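Local coordinates for protein 4-hydroxybutyrate coenzyme A transferase (PDB 2OAS) that binds coenzyme A and probably transfers it between carboxylic acids, as a 4-hydroxybutyrate CoA-transferase of the acetyl-CoA hydrolase/transferase family, at residues A307-L312 against R362-S368; R71-F75 against G88-V93. All coordinates share one frame; numbering follows the deposited sequence.

Contact 1. Residues A307-L312 against R362-S368; sequences ALQVDL and RIASVLS. With COA (coenzyme A), chain C.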
loop_
_atom_site.group_PDB
_atom_site.type_symbol
_atom_site.label_atom_id
_atom_site.label_comp_id
_atom_site.label_asym_id
_atom_site.label_seq_id
_atom_site.Cartn_x
_atom_site.Cartn_y
_atom_site.Cartn_z
ATOM N N ALA A 307 13.871 -1.872 -8.223
ATOM C CA ALA A 307 13.071 -3.086 -8.260
ATOM C C ALA A 307 13.790 -4.236 -8.975
ATOM O O ALA A 307 14.756 -4.032 -9.696
ATOM C CB ALA A 307 11.751 -2.809 -8.937
ATOM N N LEU A 308 13.291 -5.444 -8.769
ATOM C CA LEU A 308 13.861 -6.620 -9.386
ATOM C C LEU A 308 13.116 -6.997 -10.662
ATOM O O LEU A 308 13.730 -7.306 -11.667
ATOM C CB LEU A 308 13.805 -7.799 -8.415
ATOM C CG LEU A 308 14.587 -7.574 -7.123
ATOM C CD1 LEU A 308 14.190 -8.631 -6.113
ATOM C CD2 LEU A 308 16.091 -7.582 -7.401
ATOM N N GLN A 309 11.795 -6.978 -10.617
ATOM C CA GLN A 309 10.991 -7.334 -11.787
ATOM C C GLN A 309 9.686 -6.536 -11.844
ATOM O O GLN A 309 9.014 -6.329 -10.827
ATOM C CB GLN A 309 10.685 -8.834 -11.761
ATOM C CG GLN A 309 9.762 -9.350 -12.865
ATOM C CD GLN A 309 9.478 -10.861 -12.738
ATOM O OE1 GLN A 309 8.915 -11.323 -11.731
ATOM N NE2 GLN A 309 9.874 -11.627 -13.753
ATOM N N VAL A 310 9.335 -6.088 -13.048
ATOM C CA VAL A 310 8.110 -5.319 -13.271
ATOM C C VAL A 310 7.318 -5.903 -14.440
ATOM O O VAL A 310 7.898 -6.184 -15.491
ATOM C CB VAL A 310 8.440 -3.866 -13.614
ATOM C CG1 VAL A 310 7.169 -3.057 -13.662
ATOM C CG2 VAL A 310 9.429 -3.294 -12.594
ATOM N N ASP A 311 6.005 -6.070 -14.276
ATOM C CA ASP A 311 5.189 -6.615 -15.355
ATOM C C ASP A 311 4.644 -5.517 -16.269
ATOM O O ASP A 311 4.673 -4.340 -15.916
ATOM C CB ASP A 311 4.036 -7.479 -14.801
ATOM C CG ASP A 311 2.951 -6.662 -14.118
ATOM O OD1 ASP A 311 3.066 -5.418 -14.079
ATOM O OD2 ASP A 311 1.977 -7.265 -13.611
ATOM N N LEU A 312 4.150 -5.897 -17.439
ATOM C CA LEU A 312 3.642 -4.916 -18.391
ATOM C C LEU A 312 2.501 -4.098 -17.842
ATOM O O LEU A 312 2.007 -3.191 -18.504
ATOM C CB LEU A 312 3.172 -5.604 -19.680
ATOM C CG LEU A 312 4.287 -6.249 -20.499
ATOM C CD1 LEU A 312 3.724 -6.967 -21.715
ATOM C CD2 LEU A 312 5.263 -5.155 -20.908
ATOM N N ARG A 362 14.041 -7.401 -16.956
ATOM C CA ARG A 362 13.446 -7.038 -15.676
ATOM C C ARG A 362 11.981 -6.665 -15.889
ATOM O O ARG A 362 11.145 -6.753 -14.984
ATOM C CB ARG A 362 14.219 -5.885 -15.030
ATOM C CG ARG A 362 15.632 -6.271 -14.634
ATOM C CD ARG A 362 16.124 -5.459 -13.465
ATOM N NE ARG A 362 17.448 -5.894 -13.054
ATOM C CZ ARG A 362 18.067 -5.492 -11.948
ATOM N NH1 ARG A 362 19.277 -5.953 -11.672
ATOM N NH2 ARG A 362 17.488 -4.639 -11.115
ATOM N N ILE A 363 11.678 -6.244 -17.108
ATOM C CA ILE A 363 10.326 -5.900 -17.471
ATOM C C ILE A 363 9.788 -7.123 -18.191
ATOM O O ILE A 363 10.043 -7.325 -19.380
ATOM C CB ILE A 363 10.299 -4.716 -18.413
ATOM C CG1 ILE A 363 11.015 -3.539 -17.763
ATOM C CG2 ILE A 363 8.876 -4.369 -18.765
ATOM C CD1 ILE A 363 11.210 -2.380 -18.686
ATOM N N ALA A 364 9.065 -7.954 -17.447
ATOM C CA ALA A 364 8.486 -9.177 -17.976
ATOM C C ALA A 364 7.018 -8.958 -18.264
ATOM O O ALA A 364 6.388 -8.080 -17.681
ATOM C CB ALA A 364 8.640 -10.305 -16.970
ATOM N N SER A 365 6.471 -9.763 -19.167
ATOM C CA SER A 365 5.068 -9.635 -19.504
ATOM C C SER A 365 4.240 -9.921 -18.248
ATOM O O SER A 365 3.194 -9.318 -18.030
ATOM C CB SER A 365 4.705 -10.618 -20.614
ATOM O OG SER A 365 4.963 -11.943 -20.196
ATOM N N VAL A 366 4.720 -10.837 -17.418
ATOM C CA VAL A 366 4.016 -11.165 -16.199
ATOM C C VAL A 366 5.028 -11.532 -15.131
ATOM O O VAL A 366 6.117 -12.023 -15.430
ATOM C CB VAL A 366 3.033 -12.346 -16.413
ATOM C CG1 VAL A 366 3.799 -13.638 -16.630
ATOM C CG2 VAL A 366 2.112 -12.467 -15.232
ATOM N N LEU A 367 4.677 -11.276 -13.882
ATOM C CA LEU A 367 5.571 -11.586 -12.784
ATOM C C LEU A 367 5.738 -13.094 -12.630
ATOM O O LEU A 367 4.793 -13.849 -12.831
ATOM C CB LEU A 367 5.033 -10.977 -11.490
ATOM C CG LEU A 367 5.745 -9.727 -10.976
ATOM C CD1 LEU A 367 5.940 -8.703 -12.085
ATOM C CD2 LEU A 367 4.922 -9.141 -9.842
ATOM N N SER A 368 6.949 -13.521 -12.287
ATOM C CA SER A 368 7.248 -14.936 -12.097
ATOM C C SER A 368 6.332 -15.544 -11.035
ATOM O O SER A 368 5.989 -14.895 -10.052
ATOM C CB SER A 368 8.702 -15.112 -11.666
ATOM O OG SER A 368 9.580 -14.463 -12.567
HETATM N N1A COA C . 15.282 -11.947 -12.680
HETATM C C2A COA C . 16.420 -12.837 -12.462
HETATM N N3A COA C . 17.558 -12.205 -11.764
HETATM C C4A COA C . 17.544 -10.791 -11.349
HETATM C C5A COA C . 16.410 -9.926 -11.557
HETATM C C6A COA C . 15.259 -10.534 -12.265
HETATM N N6A COA C . 14.100 -9.766 -12.533
HETATM N N7A COA C . 16.673 -8.658 -11.065
HETATM C C8A COA C . 17.969 -8.754 -10.529
HETATM N N9A COA C . 18.521 -10.046 -10.683
HETATM C C1B COA C . 19.826 -10.527 -10.276
HETATM C C2B COA C . 21.108 -9.784 -10.762
HETATM O O2B COA C . 21.832 -10.508 -11.692
HETATM C C3B COA C . 21.914 -9.434 -9.511
HETATM O O3B COA C . 23.271 -9.972 -9.607
HETATM P P3B COA C . 24.369 -9.789 -8.481
HETATM O O7A COA C . 24.649 -8.387 -8.113
HETATM O O8A COA C . 23.928 -10.508 -7.248
HETATM O O9A COA C . 25.593 -10.433 -8.935
HETATM C C4B COA C . 21.151 -9.939 -8.346
HETATM O O4B COA C . 19.946 -10.573 -8.806
HETATM C C5B COA C . 21.047 -8.608 -7.486
HETATM O O5B COA C . 20.288 -7.597 -8.170
HETATM P P1A COA C . 20.495 -5.952 -8.075
HETATM O O1A COA C . 21.815 -5.503 -8.422
HETATM O O2A COA C . 19.514 -5.213 -8.957
HETATM O O3A COA C . 20.163 -5.680 -6.555
HETATM P P2A COA C . 20.174 -4.266 -5.906
HETATM O O4A COA C . 21.150 -4.243 -4.820
HETATM O O5A COA C . 20.532 -3.239 -6.867
HETATM O O6A COA C . 18.854 -3.801 -5.460
HETATM C CBP COA C . 16.429 -4.065 -4.794
HETATM C CCP COA C . 17.524 -3.773 -5.975
HETATM C CDP COA C . 16.878 -5.559 -4.624
HETATM C CEP COA C . 14.944 -4.017 -5.360
HETATM C CAP COA C . 16.702 -3.189 -3.382
HETATM O OAP COA C . 16.454 -1.834 -3.867
HETATM C C9P COA C . 15.700 -3.477 -2.258
HETATM O O9P COA C . 16.080 -4.154 -1.314
HETATM N N8P COA C . 14.400 -2.924 -2.374
HETATM C C7P COA C . 13.227 -2.973 -1.512
HETATM C C6P COA C . 12.632 -1.602 -1.021
HETATM C C5P COA C . 13.259 -1.026 0.182
HETATM O O5P COA C . 12.564 -0.510 1.064
HETATM N N4P COA C . 14.695 -1.133 0.230
HETATM C C3P COA C . 15.666 -0.717 1.232
HETATM C C2P COA C . 15.557 0.767 1.747
HETATM S S1P COA C . 15.460 0.888 3.557
#

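Contact 2. Residues R71-F75 against G88-V93; sequences RHRCF and GDADYV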
loop_
_atom_site.group_PDB
_atom_site.type_symbol
_atom_site.label_atom_id
_atom_site.label_comp_id
_atom_site.label_asym_id
_atom_site.label_seq_id
_atom_site.Cartn_x
_atom_site.Cartn_y
_atom_site.Cartn_z
ATOM N N ARG A 71 18.419 -19.949 14.706
ATOM C CA ARG A 71 17.735 -19.827 13.430
ATOM C C ARG A 71 17.471 -18.351 13.196
ATOM O O ARG A 71 17.123 -17.638 14.125
ATOM C CB ARG A 71 16.419 -20.620 13.445
ATOM C CG ARG A 71 15.481 -20.350 12.255
ATOM C CD ARG A 71 14.253 -21.284 12.217
ATOM N NE ARG A 71 14.494 -22.462 11.385
ATOM C CZ ARG A 71 14.042 -22.618 10.143
ATOM N NH1 ARG A 71 13.303 -21.675 9.574
ATOM N NH2 ARG A 71 14.358 -23.707 9.456
ATOM N N HIS A 72 17.670 -17.890 11.965
ATOM C CA HIS A 72 17.441 -16.493 11.617
ATOM C C HIS A 72 15.988 -16.219 11.223
ATOM O O HIS A 72 15.401 -16.996 10.478
ATOM C CB HIS A 72 18.363 -16.083 10.455
ATOM C CG HIS A 72 19.819 -16.194 10.777
ATOM N ND1 HIS A 72 20.542 -17.344 10.557
ATOM C CD2 HIS A 72 20.675 -15.319 11.362
ATOM C CE1 HIS A 72 21.779 -17.174 10.993
ATOM N NE2 HIS A 72 21.885 -15.954 11.487
ATOM N N ARG A 73 15.421 -15.125 11.740
ATOM C CA ARG A 73 14.042 -14.709 11.423
ATOM C C ARG A 73 14.193 -13.325 10.797
ATOM O O ARG A 73 14.346 -12.332 11.498
ATOM C CB ARG A 73 13.184 -14.632 12.682
ATOM C CG ARG A 73 11.678 -14.537 12.417
ATOM C CD ARG A 73 10.896 -14.711 13.714
ATOM N NE ARG A 73 9.453 -14.541 13.572
ATOM C CZ ARG A 73 8.624 -15.455 13.077
ATOM N NH1 ARG A 73 9.088 -16.627 12.663
ATOM N NH2 ARG A 73 7.323 -15.207 13.025
ATOM N N CYS A 74 14.144 -13.270 9.475
ATOM C CA CYS A 74 14.357 -12.030 8.755
ATOM C C CYS A 74 13.166 -11.215 8.303
ATOM O O CYS A 74 12.248 -11.731 7.659
ATOM C CB CYS A 74 15.215 -12.303 7.527
ATOM S SG CYS A 74 16.675 -13.271 7.852
ATOM N N PHE A 75 13.206 -9.928 8.630
ATOM C CA PHE A 75 12.177 -8.994 8.214
ATOM C C PHE A 75 12.687 -8.437 6.893
ATOM O O PHE A 75 11.961 -7.784 6.151
ATOM C CB PHE A 75 12.037 -7.864 9.238
ATOM C CG PHE A 75 11.416 -8.304 10.521
ATOM C CD1 PHE A 75 12.000 -7.988 11.737
ATOM C CD2 PHE A 75 10.229 -9.035 10.514
ATOM C CE1 PHE A 75 11.418 -8.402 12.928
ATOM C CE2 PHE A 75 9.645 -9.453 11.703
ATOM C CZ PHE A 75 10.238 -9.133 12.913
ATOM N N GLY A 88 15.475 -22.888 2.908
ATOM C CA GLY A 88 14.492 -23.140 3.950
ATOM C C GLY A 88 15.064 -23.331 5.346
ATOM O O GLY A 88 14.427 -23.966 6.183
ATOM N N ASP A 89 16.256 -22.796 5.608
ATOM C CA ASP A 89 16.877 -22.929 6.923
ATOM C C ASP A 89 16.595 -21.711 7.783
ATOM O O ASP A 89 16.821 -21.721 8.996
ATOM C CB ASP A 89 18.389 -23.091 6.802
ATOM C CG ASP A 89 18.779 -24.333 6.051
ATOM O OD1 ASP A 89 18.316 -25.427 6.431
ATOM O OD2 ASP A 89 19.556 -24.213 5.084
ATOM N N ALA A 90 16.114 -20.654 7.142
ATOM C CA ALA A 90 15.789 -19.424 7.842
ATOM C C ALA A 90 14.363 -19.045 7.495
ATOM O O ALA A 90 13.774 -19.587 6.553
ATOM C CB ALA A 90 16.753 -18.314 7.432
ATOM N N ASP A 91 13.811 -18.116 8.263
ATOM C CA ASP A 91 12.447 -17.672 8.056
ATOM C C ASP A 91 12.385 -16.227 7.610
ATOM O O ASP A 91 13.114 -15.387 8.123
ATOM C CB ASP A 91 11.653 -17.833 9.338
ATOM C CG ASP A 91 11.513 -19.267 9.738
ATOM O OD1 ASP A 91 11.221 -20.073 8.838
ATOM O OD2 ASP A 91 11.687 -19.593 10.935
ATOM N N TYR A 92 11.509 -15.950 6.648
ATOM C CA TYR A 92 11.311 -14.600 6.141
ATOM C C TYR A 92 9.916 -14.126 6.515
ATOM O O TYR A 92 8.914 -14.761 6.153
ATOM C CB TYR A 92 11.454 -14.556 4.628
ATOM C CG TYR A 92 10.967 -13.263 3.997
ATOM C CD1 TYR A 92 9.916 -13.264 3.081
ATOM C CD2 TYR A 92 11.580 -12.046 4.286
ATOM C CE1 TYR A 92 9.498 -12.087 2.464
ATOM C CE2 TYR A 92 11.169 -10.866 3.676
ATOM C CZ TYR A 92 10.134 -10.896 2.763
ATOM O OH TYR A 92 9.767 -9.741 2.107
ATOM N N VAL A 93 9.859 -13.002 7.233
ATOM C CA VAL A 93 8.599 -12.416 7.667
ATOM C C VAL A 93 8.335 -11.117 6.931
ATOM O O VAL A 93 8.921 -10.095 7.241
ATOM C CB VAL A 93 8.608 -12.146 9.186
ATOM C CG1 VAL A 93 7.273 -11.536 9.622
ATOM C CG2 VAL A 93 8.855 -13.452 9.935
HETATM O O HOH W 1 18.649 -19.645 9.715
#

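Contact 1. Residues A307-L312 against R362-S368
Gln309 reaches across to Ser368 and grips it with both ends of its amide. Its OE1 takes the backbone N-H of Ser368 at 3.0 Å in a nearly straight bond, though the donor stands tilted from the carbonyl plane. NE2 gives a hydrogen to Ser368 OG at 3.1 Å, close to the amide plane. The Gln309 chain can span this gap because CG is anti to the backbone N (chi1 176°) and the chain runs on extended. Leu367 slides past it in the opposite direction and lays CD1 against Asp311 CB, 3.5 Å away. The carboxylate of Asp311 turns to the residues that follow it, where OD1 accepts from the backbone N-H groups of Thr313 and Gln315.

Between these side chains the backbones pair as short parallel strands. Val310 N bonds to Arg362 O at 2.7 Å, and Val310 O accepts from Ala364 N. On the other side of strand 309-311, Leu308 and Gln309 share Cys317 as their backbone partner, which makes a classic beta bulge.

At the other end the coenzyme sits against both segments. Its adenine amino N6A gives a hydrogen to Leu308 O at 2.6 Å. The extended Arg362 chain passes Leu308 O and brings NH1 to coenzyme A O2A at 2.8 Å, while NH2 bonds the same oxygen. NH2 also makes a weak bond to Ala307 O, near the guanidinium plane. One face of that group carries C8A of the adenine. The chemistry thus suits a nucleotide: a backbone carbonyl reads the adenine amino group, and an arginine probably offsets the diphosphate charge.

Contact 2. Residues R71-F75 against G88-V93
Arg73 pairs with Asp91, and Cys74 with Tyr92, as parallel strands at one edge of the eight-stranded sheet, within a beta-alpha-beta crossover. Three backbone bonds join the strands. Asp91 N bonds to His72 O at 2.9 Å, Cys74 N to Asp91 O, and Val93 N to Cys74 O.

Arg71 meets Asp91 at about a right angle in a salt bridge, with Arg71 NH1 2.7 Å from Asp91 OD1. The guanidinium and carboxylate planes are 37° apart. The arginine chain bends at chi3 (-93°), which folds its head over the turn before the strand. Asp89 O then lies over the centre of one guanidinium face, and NH2 bonds to Gly88 O at 3.3 Å. With Arg71 replaced by an alanine, Asp91 would probably lose its salt-bridge partner in this chain and Gly88 O this donor. A water also ties the segments, accepting from His72 N and donating to Asp89 O.

Farther along, Val93 CG2 sits over the centre of the Arg73 guanidinium face, 3.7 Å from Arg73 CZ. The charge of Arg73 is paired with Glu399 of the second subunit. The Phe75 ring runs alongside the Val93 side chain, with Phe75 CD2 3.8 Å from Val93 CB.

Gly88 ends helix 82-86 with a Schellman motif, and Leu85 of that helix touches Ala90 and Tyr92. Strand 48-52 flanks strand 70-74 on its other edge. Leu103 and Phe104 of helix 100-105 pack on Phe75, while Ser396 of the second subunit packs on Arg73 and Asp91.

From the N terminus, contact 2 comes first. It closes a short loop of 12 residues holding helix 82-86, and so completes one beta-alpha-beta unit at the edge of the N-terminal parallel sheet. Contact 1 opens long after that. It closes a loop of 49 residues, with helix and strand between its ends, and joins two strands at the edge of a small mixed beta-sheet in the C-terminal part of the chain. The two are in series and neither nest nor cross. Their centres are about 25 Å apart, and their nearest atoms about 9 Å. Coenzyme A touches contact 1 directly, while the Tyr92 side chain of contact 2 stays about 8 Å from it.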